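Local coordinates for protein BtGH115A (Bacteroides thetaiotaomicron, PDB 5BY3) that is a family GH115 4-O-methyl-alpha-glucuronidase with specificity for decorated arabinogalactans, probably removing their glucuronic acid side groups by hydrolysis, at residues 684-698 with 739-753. Sequence-based numbering, arbitrary orientation.
With SO4 (sulfate ion), chain B.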
loop_
_atom_site.group_PDB
_atom_site.type_symbol
_atom_site.label_atom_id
_atom_site.label_comp_id
_atom_site.label_asym_id
_atom_site.label_seq_id
_atom_site.Cartn_x
_atom_site.Cartn_y
_atom_site.Cartn_z
ATOM N N ASN A 684 -11.200 -21.190 39.382
ATOM C CA ASN A 684 -10.308 -21.923 40.232
ATOM C C ASN A 684 -9.199 -22.598 39.432
ATOM O O ASN A 684 -9.480 -23.469 38.588
ATOM C CB ASN A 684 -11.127 -22.976 40.974
ATOM C CG ASN A 684 -10.450 -23.457 42.231
ATOM O OD1 ASN A 684 -9.739 -22.690 42.896
ATOM N ND2 ASN A 684 -10.670 -24.732 42.577
ATOM N N LEU A 685 -7.957 -22.177 39.695
ATOM C CA LEU A 685 -6.752 -22.832 39.156
ATOM C C LEU A 685 -6.100 -23.799 40.159
ATOM O O LEU A 685 -6.385 -23.739 41.361
ATOM C CB LEU A 685 -5.706 -21.792 38.736
ATOM C CG LEU A 685 -6.069 -20.601 37.835
ATOM C CD1 LEU A 685 -4.854 -19.699 37.675
ATOM C CD2 LEU A 685 -6.655 -21.001 36.480
ATOM N N LYS A 686 -5.229 -24.683 39.655
ATOM C CA LYS A 686 -4.276 -25.432 40.489
ATOM C C LYS A 686 -3.035 -24.529 40.639
ATOM O O LYS A 686 -3.123 -23.322 40.390
ATOM C CB LYS A 686 -3.933 -26.782 39.840
ATOM C CG LYS A 686 -5.134 -27.564 39.310
ATOM C CD LYS A 686 -4.726 -28.954 38.846
ATOM C CE LYS A 686 -5.797 -29.611 37.975
ATOM N NZ LYS A 686 -5.723 -29.198 36.540
ATOM N N THR A 687 -1.902 -25.088 41.060
ATOM C CA THR A 687 -0.575 -24.422 40.975
ATOM C C THR A 687 -0.386 -23.026 41.627
ATOM O O THR A 687 -1.309 -22.211 41.735
ATOM C CB THR A 687 -0.007 -24.383 39.523
ATOM O OG1 THR A 687 -0.375 -23.149 38.871
ATOM C CG2 THR A 687 -0.431 -25.634 38.684
ATOM N N ASP A 688 0.865 -22.782 42.012
ATOM C CA ASP A 688 1.336 -21.585 42.720
ATOM C C ASP A 688 1.079 -20.254 41.960
ATOM O O ASP A 688 0.681 -19.238 42.553
ATOM C CB ASP A 688 2.847 -21.806 43.012
ATOM C CG ASP A 688 3.510 -20.680 43.838
ATOM O OD1 ASP A 688 2.818 -19.893 44.518
ATOM O OD2 ASP A 688 4.764 -20.602 43.820
ATOM N N SER A 689 1.291 -20.287 40.646
ATOM C CA SER A 689 1.444 -19.074 39.841
ATOM C C SER A 689 0.674 -19.185 38.537
ATOM O O SER A 689 0.157 -20.259 38.212
ATOM C CB SER A 689 2.939 -18.823 39.549
ATOM O OG SER A 689 3.602 -18.207 40.641
ATOM N N VAL A 690 0.612 -18.062 37.809
ATOM C CA VAL A 690 -0.031 -17.953 36.477
ATOM C C VAL A 690 0.890 -17.241 35.479
ATOM O O VAL A 690 1.502 -16.214 35.821
ATOM C CB VAL A 690 -1.430 -17.251 36.541
ATOM C CG1 VAL A 690 -1.343 -15.836 37.114
ATOM C CG2 VAL A 690 -2.111 -17.249 35.181
ATOM N N GLU A 691 0.988 -17.790 34.260
ATOM C CA GLU A 691 1.750 -17.130 33.184
ATOM C C GLU A 691 0.803 -16.351 32.288
ATOM O O GLU A 691 0.027 -16.932 31.549
ATOM C CB GLU A 691 2.575 -18.141 32.360
ATOM C CG GLU A 691 3.665 -17.506 31.486
ATOM C CD GLU A 691 4.106 -18.398 30.329
ATOM O OE1 GLU A 691 4.816 -19.400 30.553
ATOM O OE2 GLU A 691 3.739 -18.096 29.179
ATOM N N VAL A 692 0.863 -15.034 32.346
ATOM C CA VAL A 692 -0.005 -14.216 31.493
ATOM C C VAL A 692 0.697 -13.855 30.197
ATOM O O VAL A 692 1.750 -13.241 30.229
ATOM C CB VAL A 692 -0.511 -12.966 32.245
ATOM C CG1 VAL A 692 -1.476 -12.152 31.376
ATOM C CG2 VAL A 692 -1.172 -13.408 33.540
ATOM N N ASP A 693 0.080 -14.231 29.073
ATOM C CA ASP A 693 0.639 -14.142 27.713
ATOM C C ASP A 693 -0.240 -13.165 26.944
ATOM O O ASP A 693 -1.378 -13.460 26.628
ATOM C CB ASP A 693 0.595 -15.547 27.096
ATOM C CG ASP A 693 1.347 -15.664 25.766
ATOM O OD1 ASP A 693 1.749 -14.627 25.194
ATOM O OD2 ASP A 693 1.493 -16.821 25.273
ATOM N N ILE A 694 0.285 -11.983 26.693
ATOM C CA ILE A 694 -0.480 -10.871 26.127
ATOM C C ILE A 694 0.059 -10.569 24.731
ATOM O O ILE A 694 1.271 -10.403 24.545
ATOM C CB ILE A 694 -0.398 -9.602 27.010
ATOM C CG1 ILE A 694 -0.892 -9.906 28.419
ATOM C CG2 ILE A 694 -1.221 -8.465 26.419
ATOM C CD1 ILE A 694 -0.563 -8.825 29.423
ATOM N N ARG A 695 -0.844 -10.527 23.760
ATOM C CA ARG A 695 -0.483 -10.364 22.376
ATOM C C ARG A 695 -1.118 -9.054 21.907
ATOM O O ARG A 695 -2.322 -8.806 22.115
ATOM C CB ARG A 695 -1.042 -11.510 21.547
ATOM C CG ARG A 695 -0.428 -12.920 21.572
ATOM C CD ARG A 695 0.971 -13.104 22.118
ATOM N NE ARG A 695 1.285 -14.525 22.384
ATOM C CZ ARG A 695 1.450 -15.488 21.463
ATOM N NH1 ARG A 695 1.304 -15.244 20.157
ATOM N NH2 ARG A 695 1.754 -16.727 21.851
ATOM N N LEU A 696 -0.303 -8.202 21.291
ATOM C CA LEU A 696 -0.735 -6.881 20.880
ATOM C C LEU A 696 -0.290 -6.626 19.455
ATOM O O LEU A 696 0.597 -7.298 18.934
ATOM C CB LEU A 696 -0.177 -5.785 21.796
ATOM C CG LEU A 696 -0.333 -5.933 23.307
ATOM C CD1 LEU A 696 1.020 -6.305 23.921
ATOM C CD2 LEU A 696 -0.865 -4.618 23.855
ATOM N N LEU A 697 -0.921 -5.645 18.822
ATOM C CA LEU A 697 -0.496 -5.213 17.500
ATOM C C LEU A 697 0.886 -4.607 17.701
ATOM O O LEU A 697 1.033 -3.747 18.594
ATOM C CB LEU A 697 -1.471 -4.178 16.920
ATOM C CG LEU A 697 -1.308 -3.841 15.433
ATOM C CD1 LEU A 697 -1.657 -5.046 14.575
ATOM C CD2 LEU A 697 -2.124 -2.596 15.046
ATOM N N PRO A 698 1.902 -5.071 16.925
ATOM C CA PRO A 698 3.241 -4.499 17.077
ATOM C C PRO A 698 3.361 -3.103 16.411
ATOM O O PRO A 698 4.359 -2.807 15.740
ATOM C CB PRO A 698 4.125 -5.513 16.375
ATOM C CG PRO A 698 3.259 -6.019 15.239
ATOM C CD PRO A 698 1.825 -5.946 15.733
ATOM N N ASN A 739 3.407 -10.359 13.078
ATOM C CA ASN A 739 2.471 -9.279 13.380
ATOM C C ASN A 739 1.885 -9.357 14.809
ATOM O O ASN A 739 0.704 -9.094 15.022
ATOM C CB ASN A 739 1.372 -9.206 12.321
ATOM C CG ASN A 739 1.887 -8.690 11.009
ATOM O OD1 ASN A 739 2.306 -7.519 10.884
ATOM N ND2 ASN A 739 1.909 -9.569 10.019
ATOM N N GLN A 740 2.708 -9.723 15.779
ATOM C CA GLN A 740 2.333 -9.498 17.175
ATOM C C GLN A 740 3.552 -9.137 17.990
ATOM O O GLN A 740 4.603 -9.811 17.871
ATOM C CB GLN A 740 1.708 -10.742 17.824
ATOM C CG GLN A 740 0.401 -11.227 17.243
ATOM C CD GLN A 740 -0.195 -12.348 18.032
ATOM O OE1 GLN A 740 0.497 -13.273 18.432
ATOM N NE2 GLN A 740 -1.484 -12.267 18.281
ATOM N N ALA A 741 3.402 -8.092 18.816
ATOM C CA ALA A 741 4.242 -7.920 20.015
ATOM C C ALA A 741 3.725 -8.905 21.041
ATOM O O ALA A 741 2.528 -9.216 21.056
ATOM C CB ALA A 741 4.175 -6.509 20.563
ATOM N N ILE A 742 4.638 -9.409 21.870
ATOM C CA ILE A 742 4.373 -10.496 22.778
ATOM C C ILE A 742 4.976 -10.138 24.132
ATOM O O ILE A 742 6.188 -9.891 24.216
ATOM C CB ILE A 742 5.009 -11.825 22.320
ATOM C CG1 ILE A 742 4.408 -12.323 20.991
ATOM C CG2 ILE A 742 4.909 -12.890 23.441
ATOM C CD1 ILE A 742 4.906 -13.716 20.551
ATOM N N ARG A 743 4.136 -10.126 25.183
ATOM C CA ARG A 743 4.592 -9.914 26.565
ATOM C C ARG A 743 4.062 -11.005 27.480
ATOM O O ARG A 743 2.845 -11.151 27.675
ATOM C CB ARG A 743 4.223 -8.514 27.090
ATOM C CG ARG A 743 5.006 -7.388 26.464
ATOM C CD ARG A 743 6.445 -7.331 27.006
ATOM N NE ARG A 743 7.245 -6.292 26.317
ATOM C CZ ARG A 743 8.022 -6.489 25.241
ATOM N NH1 ARG A 743 8.142 -7.684 24.684
ATOM N NH2 ARG A 743 8.663 -5.463 24.697
ATOM N N LYS A 744 4.997 -11.779 28.015
ATOM C CA LYS A 744 4.718 -12.762 29.041
ATOM C C LYS A 744 5.013 -12.195 30.421
ATOM O O LYS A 744 5.998 -11.464 30.629
ATOM C CB LYS A 744 5.539 -14.018 28.803
ATOM C CG LYS A 744 5.171 -14.707 27.501
ATOM C CD LYS A 744 5.805 -16.086 27.379
ATOM C CE LYS A 744 5.094 -16.933 26.329
ATOM N NZ LYS A 744 5.228 -16.353 24.972
ATOM N N ILE A 745 4.134 -12.515 31.362
ATOM C CA ILE A 745 4.360 -12.179 32.763
ATOM C C ILE A 745 3.937 -13.329 33.672
ATOM O O ILE A 745 2.936 -14.016 33.428
ATOM C CB ILE A 745 3.725 -10.816 33.156
ATOM C CG1 ILE A 745 4.289 -10.324 34.481
ATOM C CG2 ILE A 745 2.207 -10.890 33.212
ATOM C CD1 ILE A 745 4.218 -8.819 34.639
ATOM N N VAL A 746 4.737 -13.549 34.704
ATOM C CA VAL A 746 4.412 -14.508 35.751
ATOM C C VAL A 746 3.951 -13.732 36.998
ATOM O O VAL A 746 4.616 -12.764 37.450
ATOM C CB VAL A 746 5.584 -15.496 35.995
ATOM C CG1 VAL A 746 5.515 -16.154 37.370
ATOM C CG2 VAL A 746 5.612 -16.554 34.890
ATOM N N LEU A 747 2.782 -14.132 37.505
ATOM C CA LEU A 747 2.198 -13.524 38.706
ATOM C C LEU A 747 1.818 -14.578 39.741
ATOM O O LEU A 747 1.445 -15.702 39.375
ATOM C CB LEU A 747 0.981 -12.654 38.371
ATOM C CG LEU A 747 1.038 -11.516 37.338
ATOM C CD1 LEU A 747 -0.396 -11.128 36.936
ATOM C CD2 LEU A 747 1.850 -10.315 37.801
ATOM N N PRO A 748 1.927 -14.224 41.041
ATOM C CA PRO A 748 1.427 -15.133 42.078
ATOM C C PRO A 748 -0.086 -15.031 42.205
ATOM O O PRO A 748 -0.607 -13.917 42.243
ATOM C CB PRO A 748 2.094 -14.604 43.349
ATOM C CG PRO A 748 2.374 -13.150 43.082
ATOM C CD PRO A 748 2.614 -13.037 41.608
ATOM N N VAL A 749 -0.784 -16.168 42.241
ATOM C CA VAL A 749 -2.186 -16.197 42.708
ATOM C C VAL A 749 -2.218 -16.053 44.244
ATOM O O VAL A 749 -1.191 -16.237 44.906
ATOM C CB VAL A 749 -2.965 -17.483 42.275
ATOM C CG1 VAL A 749 -2.777 -17.763 40.791
ATOM C CG2 VAL A 749 -2.601 -18.710 43.125
ATOM N N THR A 750 -3.372 -15.715 44.810
ATOM C CA THR A 750 -3.572 -15.964 46.235
ATOM C C THR A 750 -4.116 -17.383 46.443
ATOM O O THR A 750 -3.724 -18.069 47.390
ATOM C CB THR A 750 -4.458 -14.908 46.925
ATOM O OG1 THR A 750 -5.525 -14.521 46.054
ATOM C CG2 THR A 750 -3.639 -13.673 47.303
ATOM N N GLY A 751 -4.978 -17.833 45.531
ATOM C CA GLY A 751 -5.638 -19.136 45.649
ATOM C C GLY A 751 -7.123 -18.980 45.936
ATOM O O GLY A 751 -7.757 -19.899 46.455
ATOM N N LYS A 752 -7.659 -17.818 45.537
ATOM C CA LYS A 752 -9.003 -17.312 45.850
ATOM C C LYS A 752 -10.230 -18.141 45.457
ATOM O O LYS A 752 -11.166 -18.206 46.259
ATOM C CB LYS A 752 -9.193 -15.921 45.238
ATOM C CG LYS A 752 -8.928 -14.744 46.152
ATOM C CD LYS A 752 -9.966 -13.656 45.884
ATOM C CE LYS A 752 -9.351 -12.311 45.513
ATOM N NZ LYS A 752 -8.444 -11.739 46.547
ATOM N N LYS A 753 -10.229 -18.731 44.247
ATOM C CA LYS A 753 -11.421 -19.368 43.573
ATOM C C LYS A 753 -12.090 -18.498 42.462
ATOM O O LYS A 753 -12.652 -19.036 41.484
ATOM C CB LYS A 753 -12.479 -19.894 44.579
ATOM C CG LYS A 753 -13.321 -21.065 44.112
ATOM C CD LYS A 753 -14.050 -21.742 45.270
ATOM C CE LYS A 753 -14.398 -23.198 44.952
ATOM N NZ LYS A 753 -14.705 -23.448 43.502
HETATM S S SO4 B . 2.849 -19.046 18.701
HETATM O O1 SO4 B . 2.715 -18.082 19.823
HETATM O O2 SO4 B . 3.906 -20.052 18.996
HETATM O O3 SO4 B . 1.552 -19.728 18.473
HETATM O O4 SO4 B . 3.264 -18.304 17.490
#
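Val692 and Ile745 face each other as a hydrogen-bonded pair in the antiparallel ladder joining strands 689-696 and 741-748, in the C-terminal domain. On their face, beta-branched and leucine side chains suit a sandwich interior: CB of Val692 packs 3.6 Å from CG2 of Ile745, while Ile694, Leu696 and Leu747 meet strand 708-713 of the opposing sheet. The other face is loose at exposed Val746 and Lys744, whose NZ makes a long salt bridge, 3.8 Å, to OD2 of Asp693; at the ladder's far end, Val749 N bonds weakly to Asp688 O (3.4 Å). Arg695 forms its closely bonded part: bent at chi2 (-17°), the guanidinium has CD1 of Ile742 over one face. In the guanidinium plane, Arg695 NH1 donates to OE1 of Gln740 (2.7 Å), and its NE reaches OD1 of Asp693 (2.8 Å) from above the carboxylate plane. A leucine in place of Arg695 would probably leave Asp693 without its close salt-bridge partner, the long pair with Lys744 remaining. Mostly apolar branches thus pack toward the second sheet, with Arg743 at their margin bonded to Ala722 and Glu731, while Arg695 also binds a sulfate, probably from the crystallisation liquor, which probably reflects its positive charge.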